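Local coordinates for nucleotidyltransferase (Thermus thermophilus HB8, PDB 1WWP), which probably serves as the helical substrate-binding partner of a nucleotidyltransferase, although its substrate is not known, at residues A[35-40]-A[108-113]; A[58-63]-A[76-81]. All coordinates share one frame; numbering follows the deposited sequence.

Contact 1 (A[35-40]-A[108-113]); sequences EAFWKA and RLMEQV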
ATOM      1  N   GLU A  35      -7.328  -2.934  -5.788  1.00 32.09           N
ATOM      2  CA  GLU A  35      -6.874  -4.242  -6.236  1.00 39.28           C
ATOM      3  C   GLU A  35      -8.055  -5.164  -6.491  1.00 39.61           C
ATOM      4  O   GLU A  35      -8.089  -5.872  -7.497  1.00 37.09           O
ATOM      5  CB  GLU A  35      -5.937  -4.861  -5.204  1.00 39.05           C
ATOM      6  CG  GLU A  35      -4.719  -3.981  -4.847  1.00 58.33           C
ATOM      7  CD  GLU A  35      -3.824  -3.619  -6.047  1.00 58.88           C
ATOM      8  OE1 GLU A  35      -3.646  -4.465  -6.954  1.00 57.18           O
ATOM      9  OE2 GLU A  35      -3.283  -2.492  -6.063  1.00 53.65           O
ATOM     10  N   ALA A  36      -9.027  -5.155  -5.584  1.00 36.28           N
ATOM     11  CA  ALA A  36     -10.207  -5.996  -5.748  1.00 38.88           C
ATOM     12  C   ALA A  36     -11.035  -5.479  -6.911  1.00 36.54           C
ATOM     13  O   ALA A  36     -11.676  -6.240  -7.625  1.00 39.62           O
ATOM     14  CB  ALA A  36     -11.057  -5.995  -4.472  1.00 38.30           C
ATOM     15  N   PHE A  37     -11.016  -4.170  -7.110  1.00 39.14           N
ATOM     16  CA  PHE A  37     -11.794  -3.598  -8.192  1.00 34.03           C
ATOM     17  C   PHE A  37     -11.272  -3.974  -9.592  1.00 32.37           C
ATOM     18  O   PHE A  37     -12.032  -4.451 -10.420  1.00 28.06           O
ATOM     19  CB  PHE A  37     -11.842  -2.079  -8.055  1.00 30.14           C
ATOM     20  CG  PHE A  37     -12.569  -1.406  -9.168  1.00 29.92           C
ATOM     21  CD1 PHE A  37     -13.950  -1.508  -9.272  1.00 29.30           C
ATOM     22  CD2 PHE A  37     -11.867  -0.702 -10.148  1.00 30.22           C
ATOM     23  CE1 PHE A  37     -14.636  -0.916 -10.339  1.00 35.69           C
ATOM     24  CE2 PHE A  37     -12.536  -0.110 -11.218  1.00 34.00           C
ATOM     25  CZ  PHE A  37     -13.931  -0.217 -11.315  1.00 35.85           C
ATOM     26  N   TRP A  38      -9.986  -3.784  -9.868  1.00 33.09           N
ATOM     27  CA  TRP A  38      -9.520  -4.103 -11.224  1.00 31.90           C
ATOM     28  C   TRP A  38      -9.549  -5.595 -11.498  1.00 28.58           C
ATOM     29  O   TRP A  38      -9.748  -6.019 -12.630  1.00 30.80           O
ATOM     30  CB  TRP A  38      -8.137  -3.496 -11.496  1.00 26.89           C
ATOM     31  CG  TRP A  38      -6.965  -4.219 -10.963  1.00 31.79           C
ATOM     32  CD1 TRP A  38      -6.368  -4.047  -9.753  1.00 35.00           C
ATOM     33  CD2 TRP A  38      -6.172  -5.172 -11.672  1.00 30.05           C
ATOM     34  NE1 TRP A  38      -5.237  -4.827  -9.665  1.00 27.77           N
ATOM     35  CE2 TRP A  38      -5.094  -5.528 -10.830  1.00 34.06           C
ATOM     36  CE3 TRP A  38      -6.262  -5.751 -12.946  1.00 35.50           C
ATOM     37  CZ2 TRP A  38      -4.115  -6.442 -11.215  1.00 31.94           C
ATOM     38  CZ3 TRP A  38      -5.288  -6.662 -13.333  1.00 37.83           C
ATOM     39  CH2 TRP A  38      -4.226  -6.997 -12.469  1.00 35.41           C
ATOM     40  N   LYS A  39      -9.411  -6.388 -10.443  1.00 33.39           N
ATOM     41  CA  LYS A  39      -9.477  -7.837 -10.574  1.00 35.75           C
ATOM     42  C   LYS A  39     -10.880  -8.274 -10.969  1.00 28.80           C
ATOM     43  O   LYS A  39     -11.053  -9.189 -11.775  1.00 29.05           O
ATOM     44  CB  LYS A  39      -9.058  -8.512  -9.264  1.00 38.75           C
ATOM     45  CG  LYS A  39      -7.557  -8.458  -9.019  1.00 41.84           C
ATOM     46  CD  LYS A  39      -6.855  -9.104 -10.182  1.00 51.44           C
ATOM     47  CE  LYS A  39      -5.369  -9.188  -9.965  1.00 61.39           C
ATOM     48  NZ  LYS A  39      -4.761  -9.795 -11.185  1.00 73.20           N
ATOM     49  N   ALA A  40     -11.894  -7.618 -10.420  1.00 26.67           N
ATOM     50  CA  ALA A  40     -13.271  -7.983 -10.762  1.00 25.57           C
ATOM     51  C   ALA A  40     -13.545  -7.604 -12.221  1.00 27.17           C
ATOM     52  O   ALA A  40     -14.235  -8.320 -12.953  1.00 29.46           O
ATOM     53  CB  ALA A  40     -14.275  -7.265  -9.814  1.00 31.40           C
ATOM     54  N   ARG A 108     -17.083   6.537  -5.612  1.00 47.19           N
ATOM     55  CA  ARG A 108     -18.316   6.557  -6.398  1.00 48.94           C
ATOM     56  C   ARG A 108     -18.146   5.794  -7.711  1.00 49.74           C
ATOM     57  O   ARG A 108     -18.980   4.961  -8.062  1.00 51.65           O
ATOM     58  CB  ARG A 108     -18.737   7.999  -6.702  1.00 57.75           C
ATOM     59  CG  ARG A 108     -18.976   8.869  -5.469  1.00 62.88           C
ATOM     60  CD  ARG A 108     -19.211  10.326  -5.855  1.00 69.90           C
ATOM     61  NE  ARG A 108     -19.135  11.214  -4.696  1.00 75.15           N
ATOM     62  CZ  ARG A 108     -20.012  11.226  -3.697  1.00 78.42           C
ATOM     63  NH1 ARG A 108     -21.048  10.397  -3.708  1.00 82.65           N
ATOM     64  NH2 ARG A 108     -19.850  12.063  -2.680  1.00 80.15           N
ATOM     65  N   LEU A 109     -17.066   6.081  -8.432  1.00 46.83           N
ATOM     66  CA  LEU A 109     -16.802   5.410  -9.708  1.00 48.46           C
ATOM     67  C   LEU A 109     -16.835   3.888  -9.548  1.00 44.81           C
ATOM     68  O   LEU A 109     -17.518   3.187 -10.298  1.00 45.75           O
ATOM     69  CB  LEU A 109     -15.433   5.834 -10.251  1.00 46.90           C
ATOM     70  CG  LEU A 109     -15.074   5.688 -11.740  1.00 50.34           C
ATOM     71  CD1 LEU A 109     -13.791   4.904 -11.849  1.00 40.22           C
ATOM     72  CD2 LEU A 109     -16.193   5.019 -12.529  1.00 51.21           C
HETATM   73  N   MSE A 110     -16.106   3.382  -8.559  1.00 42.37           N
HETATM   74  CA  MSE A 110     -16.049   1.948  -8.329  1.00 41.95           C
HETATM   75  C   MSE A 110     -17.386   1.358  -7.950  1.00 45.26           C
HETATM   76  O   MSE A 110     -17.725   0.253  -8.383  1.00 48.12           O
HETATM   77  CB  MSE A 110     -15.003   1.616  -7.262  1.00 43.27           C
HETATM   78  CG  MSE A 110     -13.578   1.922  -7.720  1.00 44.00           C
HETATM   79 SE   MSE A 110     -12.125   1.242  -6.629  1.00 48.30          SE
HETATM   80  CE  MSE A 110     -11.920   2.684  -5.346  1.00 40.75           C
ATOM     81  N   GLU A 111     -18.145   2.091  -7.142  1.00 48.00           N
ATOM     82  CA  GLU A 111     -19.458   1.636  -6.705  1.00 45.78           C
ATOM     83  C   GLU A 111     -20.384   1.507  -7.913  1.00 41.06           C
ATOM     84  O   GLU A 111     -21.123   0.537  -8.045  1.00 43.62           O
ATOM     85  CB  GLU A 111     -20.041   2.635  -5.696  1.00 55.92           C
ATOM     86  CG  GLU A 111     -21.365   2.210  -5.066  1.00 67.10           C
ATOM     87  CD  GLU A 111     -21.841   3.164  -3.968  1.00 76.49           C
ATOM     88  OE1 GLU A 111     -22.815   2.813  -3.267  1.00 81.50           O
ATOM     89  OE2 GLU A 111     -21.251   4.258  -3.806  1.00 77.96           O
ATOM     90  N   GLN A 112     -20.325   2.491  -8.798  1.00 41.18           N
ATOM     91  CA  GLN A 112     -21.159   2.506  -9.989  1.00 46.92           C
ATOM     92  C   GLN A 112     -20.744   1.457 -11.006  1.00 41.61           C
ATOM     93  O   GLN A 112     -21.591   0.824 -11.638  1.00 40.81           O
ATOM     94  CB  GLN A 112     -21.113   3.888 -10.647  1.00 53.80           C
ATOM     95  CG  GLN A 112     -21.913   4.952  -9.929  1.00 66.85           C
ATOM     96  CD  GLN A 112     -21.790   6.303 -10.596  1.00 73.63           C
ATOM     97  OE1 GLN A 112     -21.905   6.416 -11.816  1.00 81.23           O
ATOM     98  NE2 GLN A 112     -21.560   7.339  -9.799  1.00 77.85           N
ATOM     99  N   VAL A 113     -19.443   1.269 -11.178  1.00 42.11           N
ATOM    100  CA  VAL A 113     -18.996   0.278 -12.149  1.00 40.14           C
ATOM    101  C   VAL A 113     -19.359  -1.108 -11.661  1.00 38.19           C
ATOM    102  O   VAL A 113     -19.915  -1.894 -12.408  1.00 37.33           O
ATOM    103  CB  VAL A 113     -17.479   0.359 -12.392  1.00 36.00           C
ATOM    104  CG1 VAL A 113     -17.059  -0.680 -13.448  1.00 41.35           C
ATOM    105  CG2 VAL A 113     -17.116   1.754 -12.866  1.00 37.47           C
TER

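Contact 2 (A[58-63]-A[76-81]); sequences GVIRLA and LALGMV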
ATOM      1  N   GLY A  58      -4.430  -1.814 -18.666  1.00 35.42           N
ATOM      2  CA  GLY A  58      -4.923  -2.523 -19.832  1.00 35.83           C
ATOM      3  C   GLY A  58      -6.367  -2.926 -19.649  1.00 31.69           C
ATOM      4  O   GLY A  58      -7.165  -2.881 -20.581  1.00 29.32           O
ATOM      5  N   VAL A  59      -6.701  -3.344 -18.436  1.00 29.44           N
ATOM      6  CA  VAL A  59      -8.069  -3.755 -18.145  1.00 34.91           C
ATOM      7  C   VAL A  59      -8.999  -2.549 -18.253  1.00 26.93           C
ATOM      8  O   VAL A  59     -10.097  -2.618 -18.796  1.00 33.38           O
ATOM      9  CB  VAL A  59      -8.184  -4.404 -16.719  1.00 36.72           C
ATOM     10  CG1 VAL A  59      -9.649  -4.668 -16.372  1.00 36.68           C
ATOM     11  CG2 VAL A  59      -7.412  -5.715 -16.706  1.00 41.25           C
ATOM     12  N   ILE A  60      -8.532  -1.411 -17.774  1.00 32.31           N
ATOM     13  CA  ILE A  60      -9.372  -0.221 -17.845  1.00 36.78           C
ATOM     14  C   ILE A  60      -9.622   0.153 -19.335  1.00 31.38           C
ATOM     15  O   ILE A  60     -10.757   0.479 -19.730  1.00 30.20           O
ATOM     16  CB  ILE A  60      -8.718   0.939 -17.009  1.00 33.06           C
ATOM     17  CG1 ILE A  60      -8.902   0.638 -15.521  1.00 34.46           C
ATOM     18  CG2 ILE A  60      -9.307   2.266 -17.394  1.00 36.79           C
ATOM     19  CD1 ILE A  60      -8.009   1.479 -14.593  1.00 39.42           C
ATOM     20  N   ARG A  61      -8.577   0.058 -20.160  1.00 32.18           N
ATOM     21  CA  ARG A  61      -8.699   0.379 -21.592  1.00 36.56           C
ATOM     22  C   ARG A  61      -9.705  -0.556 -22.260  1.00 32.73           C
ATOM     23  O   ARG A  61     -10.493  -0.147 -23.100  1.00 33.45           O
ATOM     24  CB  ARG A  61      -7.347   0.258 -22.305  1.00 40.97           C
ATOM     25  CG  ARG A  61      -6.247   1.059 -21.651  1.00 48.44           C
ATOM     26  CD  ARG A  61      -5.742   2.113 -22.605  1.00 42.91           C
ATOM     27  NE  ARG A  61      -4.641   2.886 -22.058  1.00 47.30           N
ATOM     28  CZ  ARG A  61      -3.469   2.380 -21.694  1.00 48.04           C
ATOM     29  NH1 ARG A  61      -3.222   1.079 -21.815  1.00 48.35           N
ATOM     30  NH2 ARG A  61      -2.549   3.193 -21.202  1.00 40.08           N
ATOM     31  N   LEU A  62      -9.685  -1.837 -21.893  1.00 35.63           N
ATOM     32  CA  LEU A  62     -10.644  -2.804 -22.464  1.00 26.24           C
ATOM     33  C   LEU A  62     -12.040  -2.501 -21.899  1.00 28.33           C
ATOM     34  O   LEU A  62     -13.026  -2.557 -22.619  1.00 25.29           O
ATOM     35  CB  LEU A  62     -10.232  -4.252 -22.122  1.00 31.17           C
ATOM     36  CG  LEU A  62      -8.892  -4.705 -22.739  1.00 37.62           C
ATOM     37  CD1 LEU A  62      -8.435  -6.007 -22.098  1.00 35.78           C
ATOM     38  CD2 LEU A  62      -9.042  -4.861 -24.269  1.00 25.44           C
ATOM     39  N   ALA A  63     -12.127  -2.173 -20.613  1.00 30.90           N
ATOM     40  CA  ALA A  63     -13.424  -1.843 -20.037  1.00 32.65           C
ATOM     41  C   ALA A  63     -14.011  -0.657 -20.821  1.00 36.24           C
ATOM     42  O   ALA A  63     -15.207  -0.611 -21.093  1.00 39.47           O
ATOM     43  CB  ALA A  63     -13.266  -1.483 -18.557  1.00 27.95           C
ATOM     44  N   LEU A  76     -10.745   8.836 -15.237  1.00 40.92           N
ATOM     45  CA  LEU A  76     -10.707   8.945 -13.787  1.00 39.49           C
ATOM     46  C   LEU A  76     -10.100   7.633 -13.244  1.00 38.89           C
ATOM     47  O   LEU A  76      -9.382   7.640 -12.248  1.00 41.06           O
ATOM     48  CB  LEU A  76     -12.125   9.153 -13.242  1.00 39.50           C
ATOM     49  CG  LEU A  76     -12.403   9.987 -11.977  1.00 38.74           C
ATOM     50  CD1 LEU A  76     -13.276   9.164 -11.057  1.00 39.91           C
ATOM     51  CD2 LEU A  76     -11.123  10.407 -11.269  1.00 39.75           C
ATOM     52  N   ALA A  77     -10.392   6.519 -13.918  1.00 36.01           N
ATOM     53  CA  ALA A  77      -9.876   5.194 -13.545  1.00 39.07           C
ATOM     54  C   ALA A  77      -8.356   5.131 -13.709  1.00 35.96           C
ATOM     55  O   ALA A  77      -7.646   4.638 -12.836  1.00 38.19           O
ATOM     56  CB  ALA A  77     -10.529   4.110 -14.407  1.00 29.71           C
ATOM     57  N   LEU A  78      -7.867   5.630 -14.839  1.00 40.26           N
ATOM     58  CA  LEU A  78      -6.436   5.641 -15.122  1.00 43.00           C
ATOM     59  C   LEU A  78      -5.712   6.524 -14.112  1.00 45.92           C
ATOM     60  O   LEU A  78      -4.541   6.297 -13.789  1.00 46.42           O
ATOM     61  CB  LEU A  78      -6.184   6.153 -16.546  1.00 45.70           C
ATOM     62  CG  LEU A  78      -6.670   5.248 -17.681  1.00 41.70           C
ATOM     63  CD1 LEU A  78      -6.684   6.018 -18.993  1.00 44.12           C
ATOM     64  CD2 LEU A  78      -5.776   4.018 -17.772  1.00 41.52           C
ATOM     65  N   GLY A  79      -6.409   7.537 -13.610  1.00 41.38           N
ATOM     66  CA  GLY A  79      -5.791   8.407 -12.631  1.00 37.48           C
ATOM     67  C   GLY A  79      -5.708   7.635 -11.337  1.00 39.41           C
ATOM     68  O   GLY A  79      -4.790   7.818 -10.536  1.00 44.64           O
HETATM   69  N   MSE A  80      -6.681   6.752 -11.141  1.00 37.05           N
HETATM   70  CA  MSE A  80      -6.740   5.925  -9.950  1.00 36.05           C
HETATM   71  C   MSE A  80      -5.524   4.994  -9.931  1.00 35.00           C
HETATM   72  O   MSE A  80      -4.929   4.768  -8.885  1.00 29.32           O
HETATM   73  CB  MSE A  80      -8.033   5.120  -9.969  1.00 38.51           C
HETATM   74  CG  MSE A  80      -8.465   4.573  -8.635  1.00 43.52           C
HETATM   75 SE   MSE A  80     -10.321   4.016  -8.701  1.00 56.23          SE
HETATM   76  CE  MSE A  80     -10.117   2.359  -9.699  1.00 54.09           C
ATOM     77  N   VAL A  81      -5.150   4.460 -11.090  1.00 34.38           N
ATOM     78  CA  VAL A  81      -3.982   3.582 -11.140  1.00 37.10           C
ATOM     79  C   VAL A  81      -2.727   4.373 -10.777  1.00 36.11           C
ATOM     80  O   VAL A  81      -1.891   3.901 -10.012  1.00 38.13           O
ATOM     81  CB  VAL A  81      -3.817   2.919 -12.527  1.00 32.66           C
ATOM     82  CG1 VAL A  81      -2.483   2.122 -12.597  1.00 36.89           C
ATOM     83  CG2 VAL A  81      -4.975   1.962 -12.776  1.00 25.57           C
TER

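Contact 1 (A[35-40]-A[108-113])
Phe37 is the residue through which 35-40 meets 108-113, and it touches both Met110 and Val113. Before it comes Glu35, which faces its own helix: its OE1 takes a hydrogen bond from Trp38 NE1 at 3.2 Å. OE1 lies in the plane of the indole, whereas the N-H comes from above the carboxylate, 51° out of its plane. OE2 forms a salt bridge to Arg84.

At Phe37 the ring is carried straight out toward the other helix, with CG anti to the backbone N (chi1 177°). Met110, present as selenomethionine, lays CG over the middle of one ring face, 3.7 Å from its centroid, a CH-pi contact. Its SE stands 4.3 Å from the same centroid in an oblique Met-aromatic contact, and also packs 3.6 Å from Phe37 CB. Val113 instead meets the ring edge in plane, its CB 3.7 Å from Phe37 CE1. No hydrogen bond crosses this apolar contact.

Trp38 then turns to helix 56-66, resting on Pro56 and Val59. Phe30, Thr33 and Leu41 add to the packing of helix 20-49 against helix 93-116, while Met80 of helix 71-86 touches both Phe37 and Met110.

Contact 2 (A[58-63]-A[76-81])
Ile60 projects from 58-63 over Ala77, Leu78 and Val81, and its two branches divide the work. The longer branch runs out extended (chi2 165°) and ends with CD1 on the Ala77 methyl, 3.6 Å from Ala77 CB. The same CD1 also lies 3.6 Å from Val81 CG2, one turn further along the partner helix, and it packs just as near to Ala77 O, a carbonyl already engaged by Val81 N within its helix. CD1 therefore lies where the Ala77 methyl and carbonyl and the Val81 side chain one turn on come together. The shorter branch, CG2, touches the same methyl, with 3.7 Å between Ile60 CG2 and Ala77 CB, and reaches across to Leu78, whose CD2 it meets at 4.0 Å. The isoleucine and leucine side chains run past one another head to tail, Ile60 CG2 lying against both CG and CD2 of Leu78.

Segments 58-63 and 76-81 run almost exactly antiparallel, 173° between their directions, and their axes approach to 9.9 Å. They belong to the consecutive helices 56-66 and 71-86, the two arms of a helical hairpin within an all-helical fold. The small Ala77 side chain leaves the branched Ile60 to fill the interval. The CA atoms of Ile60 and Ala77 come nearest each other, at 6.9 Å.

Leu78 gets there by its own chain: its CB does not aim straight at the other helix, but with CG anti to the carbonyl carbon (chi1 -68°) the leucine end swings closer. Leu69, from the connection between the arms, also packs on Ile60. Val81 rests in addition on Pro56 and Lys57 at the start of helix 56-66, and on Phe34 of helix 20-49.

The centres of contacts 1 and 2 lie about 10 Å apart, and along the chain contact 2 is nested within the loop that contact 1 closes: helix 20-49 comes first, then the hairpin of 56-66 and 71-86, then helix 93-116. The two are joined directly, among other places where Leu109 CG packs 4.0 Å from Leu76 CD1. Contact 2 fastens helices close in sequence, whereas contact 1 brings together two distant ones. Because the two contacts touch, the four helices share one apolar interior within a single all-helical unit. That agrees with the substrate-binding family to which the whole chain belongs.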